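Putative decarboxylase involved in desferrioxamine biosynthesis (Erwinia amylovora, PDB 5O5C) probably decarboxylates lysine, using pyridoxal 5'-phosphate as cofactor, to supply the diamine for desferrioxamine siderophore synthesis. Local coordinates at residues S212-F217 with E240-D245; T272-S277 with A470-N475; D279-I284 with M293-D298; V426-V429 with T434-F437. One frame throughout, in Å; residues are numbered along the deposited sequence.

Contact 1 (S212-F217 with E240-D245); sequences SKLSHF and ERYRMD. With PLP (pyridoxal-5'-phosphate), chain H.
Ser212 faces Met244 where the loops after two neighbouring strands come together. Its CB rests on Met244 CB at 4.0 Å. The next atom, OG, is set anti to the backbone N (chi1 -173°), which carries it toward 240-245. There it donates to a water at 2.9 Å, and that water in turn donates to Tyr242 O, also at 2.9 Å, so the two loops are bridged without any direct hydrogen bond. OG also accepts a weak bond from Leu214 N. Behind it, Ser212 to Ser215 form a type I turn, closed by Ser215 N to Ser212 O at 2.9 Å. The turn brings Leu214 round to Tyr242: methyl CD1 lies 3.4 Å from Tyr242 O and 3.7 Å from Tyr242 CB, reaching the phenol ring near its plane, at the edge. Directly after the turn, the His216 imidazole lies over the cofactor, with CD2 3.2 Å from PLP C4. PLP C5 sits above the centre of the imidazole ring, and ND1 is hydrogen-bonded to Ser218 OG. A histidine laid over the pyridine ring is typical of the cofactor site of group II, fold type I decarboxylases.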
loop_
_atom_site.group_PDB
_atom_site.type_symbol
_atom_site.label_atom_id
_atom_site.label_comp_id
_atom_site.label_asym_id
_atom_site.label_seq_id
_atom_site.Cartn_x
_atom_site.Cartn_y
_atom_site.Cartn_z
ATOM N N SER B 212 20.879 -14.394 2.975
ATOM C CA SER B 212 21.783 -14.084 4.079
ATOM C C SER B 212 21.005 -14.067 5.405
ATOM O O SER B 212 19.862 -13.618 5.470
ATOM C CB SER B 212 22.455 -12.716 3.838
ATOM O OG SER B 212 23.456 -12.439 4.795
ATOM N N LYS B 213 21.620 -14.571 6.464
ATOM C CA LYS B 213 21.101 -14.380 7.826
ATOM C C LYS B 213 20.814 -12.904 8.167
ATOM O O LYS B 213 20.011 -12.648 9.025
ATOM C CB LYS B 213 22.102 -14.933 8.858
ATOM C CG LYS B 213 22.225 -16.433 8.877
ATOM C CD LYS B 213 23.438 -16.903 9.690
ATOM C CE LYS B 213 23.337 -18.409 9.925
ATOM N NZ LYS B 213 24.403 -18.955 10.798
ATOM N N LEU B 214 21.457 -11.943 7.482
ATOM C CA LEU B 214 21.165 -10.518 7.640
ATOM C C LEU B 214 20.190 -9.911 6.647
ATOM O O LEU B 214 20.124 -8.656 6.536
ATOM C CB LEU B 214 22.473 -9.719 7.622
ATOM C CG LEU B 214 23.567 -10.161 8.578
ATOM C CD1 LEU B 214 24.827 -9.351 8.355
ATOM C CD2 LEU B 214 23.159 -9.983 10.017
ATOM N N SER B 215 19.487 -10.773 5.903
ATOM C CA SER B 215 18.368 -10.444 5.014
ATOM C C SER B 215 17.251 -9.865 5.785
ATOM O O SER B 215 17.066 -10.188 6.945
ATOM C CB SER B 215 17.741 -11.700 4.380
ATOM O OG SER B 215 18.690 -12.412 3.657
ATOM N N HIS B 216 16.427 -9.081 5.104
ATOM C CA HIS B 216 15.241 -8.530 5.756
ATOM C C HIS B 216 14.199 -9.668 5.998
ATOM O O HIS B 216 14.075 -10.560 5.182
ATOM C CB HIS B 216 14.672 -7.424 4.891
ATOM C CG HIS B 216 13.560 -6.668 5.561
ATOM N ND1 HIS B 216 12.234 -7.005 5.401
ATOM C CD2 HIS B 216 13.584 -5.609 6.400
ATOM C CE1 HIS B 216 11.484 -6.212 6.159
ATOM N NE2 HIS B 216 12.282 -5.334 6.743
ATOM N N PHE B 217 13.445 -9.614 7.099
ATOM C CA PHE B 217 12.491 -10.668 7.467
ATOM C C PHE B 217 11.277 -10.823 6.529
ATOM O O PHE B 217 10.664 -11.878 6.514
ATOM C CB PHE B 217 11.990 -10.539 8.913
ATOM C CG PHE B 217 11.477 -11.864 9.501
ATOM C CD1 PHE B 217 12.318 -12.971 9.614
ATOM C CD2 PHE B 217 10.145 -12.011 9.931
ATOM C CE1 PHE B 217 11.853 -14.181 10.145
ATOM C CE2 PHE B 217 9.680 -13.216 10.459
ATOM C CZ PHE B 217 10.541 -14.299 10.570
ATOM N N GLU B 240 33.054 -11.589 7.397
ATOM C CA GLU B 240 33.600 -10.669 8.394
ATOM C C GLU B 240 33.306 -9.189 8.075
ATOM O O GLU B 240 33.412 -8.362 8.959
ATOM C CB GLU B 240 35.118 -10.869 8.543
ATOM C CG GLU B 240 35.592 -12.209 9.104
ATOM C CD GLU B 240 35.514 -13.403 8.156
ATOM O OE1 GLU B 240 35.439 -13.214 6.923
ATOM O OE2 GLU B 240 35.546 -14.564 8.658
ATOM N N ARG B 241 32.987 -8.857 6.820
ATOM C CA ARG B 241 32.299 -7.585 6.465
ATOM C C ARG B 241 30.754 -7.649 6.333
ATOM O O ARG B 241 30.115 -6.781 5.679
ATOM C CB ARG B 241 32.915 -6.996 5.200
ATOM C CG ARG B 241 34.351 -6.553 5.425
ATOM C CD ARG B 241 35.039 -6.249 4.111
ATOM N NE ARG B 241 34.634 -4.939 3.672
ATOM C CZ ARG B 241 34.887 -4.391 2.488
ATOM N NH1 ARG B 241 35.532 -5.046 1.520
ATOM N NH2 ARG B 241 34.449 -3.148 2.266
ATOM N N TYR B 242 30.164 -8.679 6.946
ATOM C CA TYR B 242 28.729 -8.858 7.022
ATOM C C TYR B 242 27.979 -8.970 5.670
ATOM O O TYR B 242 26.763 -8.731 5.603
ATOM C CB TYR B 242 28.148 -7.746 7.897
ATOM C CG TYR B 242 28.704 -7.802 9.305
ATOM C CD1 TYR B 242 28.190 -8.719 10.240
ATOM C CD2 TYR B 242 29.788 -7.019 9.675
ATOM C CE1 TYR B 242 28.707 -8.823 11.513
ATOM C CE2 TYR B 242 30.317 -7.103 10.969
ATOM C CZ TYR B 242 29.776 -8.013 11.882
ATOM O OH TYR B 242 30.263 -8.051 13.160
ATOM N N ARG B 243 28.736 -9.302 4.627
ATOM C CA ARG B 243 28.243 -9.692 3.317
ATOM C C ARG B 243 28.070 -11.174 3.260
ATOM O O ARG B 243 28.898 -11.911 3.829
ATOM C CB ARG B 243 29.248 -9.350 2.221
ATOM C CG ARG B 243 29.652 -7.904 2.172
ATOM C CD ARG B 243 30.695 -7.659 1.093
ATOM N NE ARG B 243 31.124 -6.277 1.109
ATOM C CZ ARG B 243 32.238 -5.793 0.559
ATOM N NH1 ARG B 243 33.105 -6.577 -0.086
ATOM N NH2 ARG B 243 32.505 -4.505 0.679
ATOM N N MET B 244 27.017 -11.618 2.569
ATOM C CA MET B 244 26.804 -13.014 2.341
ATOM C C MET B 244 28.037 -13.719 1.739
ATOM O O MET B 244 28.603 -13.296 0.751
ATOM C CB MET B 244 25.599 -13.239 1.430
ATOM C CG MET B 244 25.354 -14.700 1.100
ATOM S SD MET B 244 24.109 -14.885 -0.160
ATOM C CE MET B 244 24.107 -16.615 -0.330
ATOM N N ASP B 245 28.406 -14.844 2.324
ATOM C CA ASP B 245 29.586 -15.592 1.880
ATOM C C ASP B 245 29.249 -16.596 0.795
ATOM O O ASP B 245 28.560 -17.560 1.044
ATOM C CB ASP B 245 30.171 -16.304 3.076
ATOM C CG ASP B 245 31.461 -17.036 2.751
ATOM O OD1 ASP B 245 31.743 -17.355 1.569
ATOM O OD2 ASP B 245 32.173 -17.309 3.710
HETATM N N1 PLP H . 14.238 -4.956 2.290
HETATM C C2 PLP H . 15.202 -4.275 2.944
HETATM C C2A PLP H . 16.646 -4.468 2.590
HETATM C C3 PLP H . 14.808 -3.327 3.996
HETATM O O3 PLP H . 15.742 -2.604 4.698
HETATM C C4 PLP H . 13.352 -3.198 4.245
HETATM C C4A PLP H . 12.834 -2.332 5.326
HETATM C C5 PLP H . 12.404 -3.997 3.466
HETATM C C6 PLP H . 12.919 -4.870 2.528
HETATM C C5A PLP H . 10.920 -3.876 3.732
HETATM O O4P PLP H . 10.585 -2.580 3.211
HETATM P P PLP H . 9.190 -1.788 3.401
HETATM O O1P PLP H . 9.203 -1.345 4.829
HETATM O O2P PLP H . 9.321 -0.602 2.480
HETATM O O3P PLP H . 8.035 -2.668 3.076
HETATM O O HOH W 1 24.510 -9.828 4.240
#

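Contact 2 (T272-S277 with A470-N475); sequences TTDFGS and AGTKVN. With PLP (pyridoxal-5'-phosphate), chain H.
Asp274 and Thr472 meet from opposite directions, carboxylate against methyl: OD1 of Asp274 lies 3.1 Å from Thr472 CG2, and OD2 lies 3.5 Å from Thr472 CB. The threonine rotamer (chi1 84°) places OG1 between the backbone N and the carbonyl carbon and presents CG2 to the acid. The second touch is apolar. Phe275 points the CZ end of its ring at Val474, whose CG2 comes in near the ring plane at 3.5 Å, an edge contact. One shell out, the 272-277 loop holds its own shape: Thr272 N bonds Ser277 O at 2.8 Å, Gly276 N bonds Thr272 O, and the Thr272 hydroxyl donates to Ser277 OG at 2.8 Å. Ser277 OG is also bonded to Tyr242 O, while the Tyr242 ring stacks on Phe275. Strand 470-474 lies alongside strand 477-483 and bonds to it; from there Lys481 reaches Asp274 OD1 in a long, weak ion pair. On the cofactor side of the same loop, Thr273 OG1 shares a 2.7 Å hydrogen bond with PLP O3. With no hydrogen bond between the two segments, strand 470-474 meets this loop through van der Waals packing, and the loop's stronger polar bonds go to its own backbone and hydroxyls, to Tyr242 O and to the phenolic oxygen of the cofactor.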
loop_
_atom_site.group_PDB
_atom_site.type_symbol
_atom_site.label_atom_id
_atom_site.label_comp_id
_atom_site.label_asym_id
_atom_site.label_seq_id
_atom_site.Cartn_x
_atom_site.Cartn_y
_atom_site.Cartn_z
ATOM N N THR B 272 22.046 -4.452 3.524
ATOM C CA THR B 272 21.328 -5.053 4.624
ATOM C C THR B 272 20.814 -3.957 5.552
ATOM O O THR B 272 21.454 -2.898 5.700
ATOM C CB THR B 272 22.116 -6.159 5.364
ATOM O OG1 THR B 272 23.207 -5.621 6.116
ATOM C CG2 THR B 272 22.592 -7.186 4.377
ATOM N N THR B 273 19.634 -4.190 6.126
ATOM C CA THR B 273 18.958 -3.203 6.979
ATOM C C THR B 273 19.806 -2.733 8.162
ATOM O O THR B 273 19.828 -1.562 8.443
ATOM C CB THR B 273 17.664 -3.791 7.521
ATOM O OG1 THR B 273 16.915 -4.317 6.406
ATOM C CG2 THR B 273 16.861 -2.811 8.322
ATOM N N ASP B 274 20.473 -3.650 8.855
ATOM C CA ASP B 274 21.304 -3.295 9.984
ATOM C C ASP B 274 22.695 -2.754 9.648
ATOM O O ASP B 274 23.084 -1.783 10.232
ATOM C CB ASP B 274 21.425 -4.465 10.949
ATOM C CG ASP B 274 20.116 -4.740 11.749
ATOM O OD1 ASP B 274 19.344 -3.833 11.997
ATOM O OD2 ASP B 274 19.877 -5.873 12.203
ATOM N N PHE B 275 23.442 -3.440 8.778
ATOM C CA PHE B 275 24.879 -3.195 8.482
ATOM C C PHE B 275 25.103 -2.354 7.225
ATOM O O PHE B 275 26.192 -1.726 7.042
ATOM C CB PHE B 275 25.638 -4.541 8.332
ATOM C CG PHE B 275 25.907 -5.219 9.649
ATOM C CD1 PHE B 275 24.955 -6.086 10.224
ATOM C CD2 PHE B 275 27.063 -4.909 10.374
ATOM C CE1 PHE B 275 25.154 -6.636 11.466
ATOM C CE2 PHE B 275 27.268 -5.464 11.621
ATOM C CZ PHE B 275 26.307 -6.318 12.180
ATOM N N GLY B 276 24.074 -2.271 6.375
ATOM C CA GLY B 276 24.221 -1.563 5.105
ATOM C C GLY B 276 25.165 -2.272 4.155
ATOM O O GLY B 276 25.772 -1.649 3.279
ATOM N N SER B 277 25.323 -3.570 4.370
ATOM C CA SER B 277 26.322 -4.363 3.709
ATOM C C SER B 277 25.698 -4.809 2.374
ATOM O O SER B 277 24.494 -4.962 2.267
ATOM C CB SER B 277 26.769 -5.507 4.640
ATOM O OG SER B 277 25.693 -6.396 5.066
ATOM N N ALA B 470 18.757 3.461 17.317
ATOM C CA ALA B 470 18.061 2.175 17.102
ATOM C C ALA B 470 18.914 1.072 17.684
ATOM O O ALA B 470 19.996 1.319 18.187
ATOM C CB ALA B 470 17.781 1.947 15.624
ATOM N N GLY B 471 18.442 -0.154 17.590
ATOM C CA GLY B 471 19.097 -1.306 18.223
ATOM C C GLY B 471 18.979 -2.505 17.329
ATOM O O GLY B 471 18.193 -2.511 16.422
ATOM N N THR B 472 19.847 -3.485 17.547
ATOM C CA THR B 472 19.861 -4.691 16.748
ATOM C C THR B 472 20.536 -5.802 17.559
ATOM O O THR B 472 21.415 -5.532 18.389
ATOM C CB THR B 472 20.643 -4.565 15.407
ATOM O OG1 THR B 472 22.029 -4.800 15.640
ATOM C CG2 THR B 472 20.514 -3.235 14.759
ATOM N N LYS B 473 20.122 -7.037 17.321
ATOM C CA LYS B 473 20.862 -8.192 17.862
ATOM C C LYS B 473 21.813 -8.703 16.771
ATOM O O LYS B 473 21.416 -8.834 15.634
ATOM C CB LYS B 473 19.911 -9.298 18.306
ATOM C CG LYS B 473 19.654 -9.347 19.795
ATOM C CD LYS B 473 18.398 -10.166 20.099
ATOM C CE LYS B 473 18.620 -11.121 21.261
ATOM N NZ LYS B 473 17.428 -11.958 21.537
ATOM N N VAL B 474 23.070 -8.939 17.121
ATOM C CA VAL B 474 24.067 -9.518 16.230
ATOM C C VAL B 474 24.646 -10.661 17.001
ATOM O O VAL B 474 25.279 -10.439 18.036
ATOM C CB VAL B 474 25.194 -8.544 15.910
ATOM C CG1 VAL B 474 26.340 -9.226 15.161
ATOM C CG2 VAL B 474 24.648 -7.365 15.134
ATOM N N ASN B 475 24.381 -11.867 16.506
ATOM C CA ASN B 475 24.788 -13.129 17.128
ATOM C C ASN B 475 24.261 -13.253 18.562
ATOM O O ASN B 475 24.960 -13.708 19.445
ATOM C CB ASN B 475 26.322 -13.349 16.995
ATOM C CG ASN B 475 27.140 -12.651 18.087
ATOM O OD1 ASN B 475 27.315 -13.188 19.175
ATOM N ND2 ASN B 475 27.660 -11.472 17.792
HETATM N N1 PLP H . 14.238 -4.956 2.290
HETATM C C2 PLP H . 15.202 -4.275 2.944
HETATM C C2A PLP H . 16.646 -4.468 2.590
HETATM C C3 PLP H . 14.808 -3.327 3.996
HETATM O O3 PLP H . 15.742 -2.604 4.698
HETATM C C4 PLP H . 13.352 -3.198 4.245
HETATM C C4A PLP H . 12.834 -2.332 5.326
HETATM C C5 PLP H . 12.404 -3.997 3.466
HETATM C C6 PLP H . 12.919 -4.870 2.528
HETATM C C5A PLP H . 10.920 -3.876 3.732
HETATM O O4P PLP H . 10.585 -2.580 3.211
HETATM P P PLP H . 9.190 -1.788 3.401
HETATM O O1P PLP H . 9.203 -1.345 4.829
HETATM O O2P PLP H . 9.321 -0.602 2.480
HETATM O O3P PLP H . 8.035 -2.668 3.076
#

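Contact 3 (D279-I284 with M293-D298); sequences DPLGAI and MWMHVD. With PLP (pyridoxal-5'-phosphate), chain H.
Leu281 and Ile284 pack against Met295 and Val297 on one side of strand 294-299, while the flat groups of Trp294 and His296 stand on the other. The indole of Trp294 has His296 CB at its edge, in plane. The His296 imidazole has Asp298 N over one face, displaced toward the rim. Both rings are held from their edges: Trp294 NE1 and His296 ND1 each bond Ser323 OG, and His296 NE2 bonds Asn174 OD1. Asn174 ND2 in turn bonds Asp298 OD2, so a single amide ties the histidine to the aspartate. The Asp298 carboxylate faces the pyridine nitrogen, with OD2 2.8 Å and OD1 3.0 Å from PLP N1, the placement characteristic of fold type I enzymes. Helix 281-290 crosses between the parallel, adjacent strands 262-269 and 294-299, a beta-alpha-beta unit of the large seven-stranded sheet, and its first turn lies on the side away from Trp294. Met295 reaches across to it. With CG anti to the backbone N (chi1 -159°) and the chain extended beyond, its CE ends 3.3 Å from Leu281 O. The same methyl is 4.0 Å from Leu281 CD2 and 4.0 Å from Ile284 CG2, wedged between residues one helical turn apart and at about a right angle to both side chains. Leu281 CD2 also touches Val297 CG2 at 4.0 Å. Ala268 and Val266 of strand 262-269 continue this apolar layer beneath Leu281 and Ile284.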
loop_
_atom_site.group_PDB
_atom_site.type_symbol
_atom_site.label_atom_id
_atom_site.label_comp_id
_atom_site.label_asym_id
_atom_site.label_seq_id
_atom_site.Cartn_x
_atom_site.Cartn_y
_atom_site.Cartn_z
ATOM N N ASP B 279 25.758 -7.642 -0.421
ATOM C CA ASP B 279 26.128 -9.001 -0.833
ATOM C C ASP B 279 26.874 -8.941 -2.226
ATOM O O ASP B 279 26.759 -7.949 -2.961
ATOM C CB ASP B 279 24.905 -9.944 -0.869
ATOM C CG ASP B 279 24.228 -10.177 0.528
ATOM O OD1 ASP B 279 24.829 -9.930 1.584
ATOM O OD2 ASP B 279 23.045 -10.610 0.554
ATOM N N PRO B 280 27.702 -9.950 -2.541
ATOM C CA PRO B 280 28.531 -9.954 -3.811
ATOM C C PRO B 280 27.659 -10.342 -4.969
ATOM O O PRO B 280 27.338 -11.534 -5.145
ATOM C CB PRO B 280 29.606 -11.030 -3.559
ATOM C CG PRO B 280 29.226 -11.705 -2.331
ATOM C CD PRO B 280 28.128 -11.002 -1.591
ATOM N N LEU B 281 27.227 -9.358 -5.743
ATOM C CA LEU B 281 26.156 -9.596 -6.701
ATOM C C LEU B 281 26.604 -10.475 -7.836
ATOM O O LEU B 281 25.920 -11.464 -8.185
ATOM C CB LEU B 281 25.595 -8.262 -7.193
ATOM C CG LEU B 281 24.934 -7.429 -6.067
ATOM C CD1 LEU B 281 24.367 -6.129 -6.634
ATOM C CD2 LEU B 281 23.834 -8.212 -5.365
ATOM N N GLY B 282 27.765 -10.124 -8.400
ATOM C CA GLY B 282 28.388 -10.898 -9.463
ATOM C C GLY B 282 28.556 -12.371 -9.162
ATOM O O GLY B 282 28.105 -13.207 -9.912
ATOM N N ALA B 283 29.158 -12.699 -8.033
ATOM C CA ALA B 283 29.341 -14.094 -7.649
ATOM C C ALA B 283 28.004 -14.860 -7.457
ATOM O O ALA B 283 27.813 -15.960 -7.968
ATOM C CB ALA B 283 30.167 -14.157 -6.421
ATOM N N ILE B 284 27.062 -14.240 -6.755
ATOM C CA ILE B 284 25.754 -14.831 -6.579
ATOM C C ILE B 284 25.060 -15.135 -7.907
ATOM O O ILE B 284 24.386 -16.129 -8.011
ATOM C CB ILE B 284 24.868 -13.990 -5.636
ATOM C CG1 ILE B 284 25.491 -13.987 -4.244
ATOM C CG2 ILE B 284 23.489 -14.591 -5.534
ATOM C CD1 ILE B 284 24.914 -13.003 -3.262
ATOM N N MET B 293 18.767 -20.824 -11.074
ATOM C CA MET B 293 18.004 -20.157 -9.999
ATOM C C MET B 293 17.633 -18.720 -10.307
ATOM O O MET B 293 18.311 -18.063 -11.044
ATOM C CB MET B 293 18.770 -20.202 -8.681
ATOM C CG MET B 293 18.810 -21.597 -8.105
ATOM S SD MET B 293 19.296 -21.556 -6.404
ATOM C CE MET B 293 21.044 -21.153 -6.495
ATOM N N TRP B 294 16.552 -18.250 -9.691
ATOM C CA TRP B 294 16.093 -16.889 -9.816
ATOM C C TRP B 294 17.017 -16.061 -8.915
ATOM O O TRP B 294 17.253 -16.456 -7.777
ATOM C CB TRP B 294 14.640 -16.775 -9.337
ATOM C CG TRP B 294 14.037 -15.414 -9.426
ATOM C CD1 TRP B 294 14.297 -14.314 -8.626
ATOM C CD2 TRP B 294 13.095 -14.983 -10.387
ATOM N NE1 TRP B 294 13.540 -13.234 -9.042
ATOM C CE2 TRP B 294 12.787 -13.626 -10.107
ATOM C CE3 TRP B 294 12.444 -15.623 -11.436
ATOM C CZ2 TRP B 294 11.854 -12.910 -10.842
ATOM C CZ3 TRP B 294 11.566 -14.931 -12.148
ATOM C CH2 TRP B 294 11.270 -13.566 -11.863
ATOM N N MET B 295 17.541 -14.958 -9.443
ATOM C CA MET B 295 18.249 -13.980 -8.636
ATOM C C MET B 295 17.375 -12.775 -8.359
ATOM O O MET B 295 16.950 -12.027 -9.267
ATOM C CB MET B 295 19.552 -13.532 -9.264
ATOM C CG MET B 295 20.528 -12.937 -8.262
ATOM S SD MET B 295 21.834 -12.022 -9.092
ATOM C CE MET B 295 22.688 -11.277 -7.719
ATOM N N HIS B 296 17.101 -12.583 -7.083
ATOM C CA HIS B 296 16.408 -11.401 -6.668
ATOM C C HIS B 296 17.369 -10.496 -5.909
ATOM O O HIS B 296 18.043 -10.924 -4.966
ATOM C CB HIS B 296 15.223 -11.774 -5.818
ATOM C CG HIS B 296 14.603 -10.606 -5.153
ATOM N ND1 HIS B 296 14.102 -9.552 -5.875
ATOM C CD2 HIS B 296 14.438 -10.293 -3.845
ATOM C CE1 HIS B 296 13.575 -8.685 -5.046
ATOM N NE2 HIS B 296 13.813 -9.077 -3.804
ATOM N N VAL B 297 17.475 -9.251 -6.346
ATOM C CA VAL B 297 18.263 -8.275 -5.585
ATOM C C VAL B 297 17.339 -7.441 -4.718
ATOM O O VAL B 297 16.466 -6.757 -5.247
ATOM C CB VAL B 297 19.140 -7.430 -6.512
ATOM C CG1 VAL B 297 19.749 -6.243 -5.796
ATOM C CG2 VAL B 297 20.236 -8.309 -7.032
ATOM N N ASP B 298 17.474 -7.546 -3.397
ATOM C CA ASP B 298 16.744 -6.660 -2.467
ATOM C C ASP B 298 17.561 -5.403 -2.273
ATOM O O ASP B 298 18.544 -5.399 -1.547
ATOM C CB ASP B 298 16.399 -7.370 -1.177
ATOM C CG ASP B 298 15.559 -6.545 -0.233
ATOM O OD1 ASP B 298 15.351 -5.336 -0.434
ATOM O OD2 ASP B 298 15.127 -7.091 0.762
HETATM N N1 PLP H . 14.238 -4.956 2.290
HETATM C C2 PLP H . 15.202 -4.275 2.944
HETATM C C2A PLP H . 16.646 -4.468 2.590
HETATM C C3 PLP H . 14.808 -3.327 3.996
HETATM O O3 PLP H . 15.742 -2.604 4.698
HETATM C C4 PLP H . 13.352 -3.198 4.245
HETATM C C4A PLP H . 12.834 -2.332 5.326
HETATM C C5 PLP H . 12.404 -3.997 3.466
HETATM C C6 PLP H . 12.919 -4.870 2.528
HETATM C C5A PLP H . 10.920 -3.876 3.732
HETATM O O4P PLP H . 10.585 -2.580 3.211
HETATM P P PLP H . 9.190 -1.788 3.401
HETATM O O1P PLP H . 9.203 -1.345 4.829
HETATM O O2P PLP H . 9.321 -0.602 2.480
HETATM O O3P PLP H . 8.035 -2.668 3.076
#

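Contact 4 (V426-V429 with T434-F437); sequences VLHV and TQIF
His428 is gripped by strand 434-439 at both its backbone and its ring. Gln435 NE2 donates to His428 O at 2.8 Å, lying in the carbonyl plane, and Ile436 N donates to His428 NE2 at 2.9 Å. The latter bond is nearly straight (164°) and enters the imidazole edge in plane, so a side-chain nitrogen takes the backbone N-H that a neighbouring strand would otherwise accept. CG of His428 stands between its backbone N and carbonyl carbon (chi1 62°), turning the ring so that its edge faces the strand backbone. The imidazole and the Gln435 amide run in opposite senses, stacked with their planes 29° apart, and His428 CD2 comes 3.6 Å from Gln435 NE2. At another part of the ring edge, CE1 lies 3.1 Å from Thr434 O, while Phe275 meets the imidazole edge-to-face. A regular backbone bond follows, Leu427 N to Ile436 O at 3.2 Å. Outside these bonds comes apolar packing: Leu427 CD1 touches Ile436 CG2 at 3.8 Å, and Val426 CG1 touches Phe437 CB at 4.0 Å. Leu418 of helix 397-420 touches both Val426 and Gln435. Val426 and Phe437 form an antiparallel non-hydrogen-bonded pair; after Val426 the chain leaves the strand. This is a beta-hairpin joining strands 424-426 and 434-439 at one side of the four-stranded antiparallel sheet.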
loop_
_atom_site.group_PDB
_atom_site.type_symbol
_atom_site.label_atom_id
_atom_site.label_comp_id
_atom_site.label_asym_id
_atom_site.label_seq_id
_atom_site.Cartn_x
_atom_site.Cartn_y
_atom_site.Cartn_z
ATOM N N VAL B 426 33.026 -0.855 17.663
ATOM C CA VAL B 426 32.389 -0.802 16.319
ATOM C C VAL B 426 32.679 -2.105 15.591
ATOM O O VAL B 426 33.710 -2.690 15.817
ATOM C CB VAL B 426 32.853 0.401 15.470
ATOM C CG1 VAL B 426 32.591 1.702 16.174
ATOM C CG2 VAL B 426 34.319 0.324 15.106
ATOM N N LEU B 427 31.744 -2.579 14.770
ATOM C CA LEU B 427 31.853 -3.897 14.124
ATOM C C LEU B 427 32.284 -3.802 12.667
ATOM O O LEU B 427 32.735 -4.773 12.083
ATOM C CB LEU B 427 30.514 -4.645 14.183
ATOM C CG LEU B 427 29.994 -5.126 15.534
ATOM C CD1 LEU B 427 28.681 -5.837 15.360
ATOM C CD2 LEU B 427 30.984 -6.081 16.187
ATOM N N HIS B 428 32.141 -2.646 12.055
ATOM C CA HIS B 428 32.363 -2.614 10.624
ATOM C C HIS B 428 32.612 -1.226 10.187
ATOM O O HIS B 428 32.152 -0.247 10.799
ATOM C CB HIS B 428 31.128 -3.158 9.857
ATOM C CG HIS B 428 29.891 -2.327 10.079
ATOM N ND1 HIS B 428 29.234 -1.671 9.064
ATOM C CD2 HIS B 428 29.247 -1.984 11.217
ATOM C CE1 HIS B 428 28.226 -0.980 9.561
ATOM N NE2 HIS B 428 28.208 -1.159 10.863
ATOM N N VAL B 429 33.266 -1.148 9.045
ATOM C CA VAL B 429 33.382 0.115 8.380
ATOM C C VAL B 429 32.161 0.343 7.439
ATOM O O VAL B 429 31.756 -0.564 6.731
ATOM C CB VAL B 429 34.725 0.171 7.663
ATOM C CG1 VAL B 429 34.770 -0.813 6.497
ATOM C CG2 VAL B 429 35.009 1.613 7.230
ATOM N N THR B 434 24.938 3.228 7.631
ATOM C CA THR B 434 24.599 2.628 8.909
ATOM C C THR B 434 25.876 2.203 9.663
ATOM O O THR B 434 26.845 1.800 9.038
ATOM C CB THR B 434 23.679 1.447 8.626
ATOM O OG1 THR B 434 22.486 1.550 9.403
ATOM C CG2 THR B 434 24.327 0.175 8.863
ATOM N N GLN B 435 25.862 2.303 10.991
ATOM C CA GLN B 435 26.977 1.881 11.835
ATOM C C GLN B 435 26.447 1.084 13.036
ATOM O O GLN B 435 25.648 1.595 13.788
ATOM C CB GLN B 435 27.747 3.135 12.279
ATOM C CG GLN B 435 29.042 2.884 13.038
ATOM C CD GLN B 435 30.109 2.106 12.283
ATOM O OE1 GLN B 435 30.541 2.546 11.264
ATOM N NE2 GLN B 435 30.540 0.957 12.811
ATOM N N ILE B 436 26.878 -0.176 13.192
ATOM C CA ILE B 436 26.522 -1.010 14.301
ATOM C C ILE B 436 27.668 -0.999 15.327
ATOM O O ILE B 436 28.815 -1.326 15.009
ATOM C CB ILE B 436 26.193 -2.469 13.849
ATOM C CG1 ILE B 436 24.999 -2.502 12.887
ATOM C CG2 ILE B 436 25.864 -3.347 15.048
ATOM C CD1 ILE B 436 23.758 -1.788 13.385
ATOM N N PHE B 437 27.337 -0.631 16.559
ATOM C CA PHE B 437 28.318 -0.497 17.591
ATOM C C PHE B 437 27.695 -0.769 18.951
ATOM O O PHE B 437 26.467 -0.859 19.058
ATOM C CB PHE B 437 28.903 0.922 17.547
ATOM C CG PHE B 437 27.913 2.016 17.832
ATOM C CD1 PHE B 437 27.085 2.522 16.822
ATOM C CD2 PHE B 437 27.843 2.592 19.108
ATOM C CE1 PHE B 437 26.193 3.550 17.092
ATOM C CE2 PHE B 437 26.944 3.612 19.383
ATOM C CZ PHE B 437 26.109 4.090 18.375
#

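How the contacts relate
Contact 1 comes first along the chain, closing the loop that runs from the end of strand 207-212 through helix 218-225 and strand 233-236. Contact 2 then opens and spans 192 residues, joining the loop after strand 262-269 to strand 470-474. Nested inside that span are contact 3, which brings strand 294-299 back against the first turn of helix 281-290 and so encloses the rest of that helix, and contact 4, the hairpin in the antiparallel sheet; none of the contacts cross. Contacts 1 and 3 belong to the large seven-stranded sheet and its connections, and Met244 N bonds Asp279 OD1 between them. Contact 2 links this part to the smaller sheet, touching contact 1 at Tyr242 and contact 4 at Thr434.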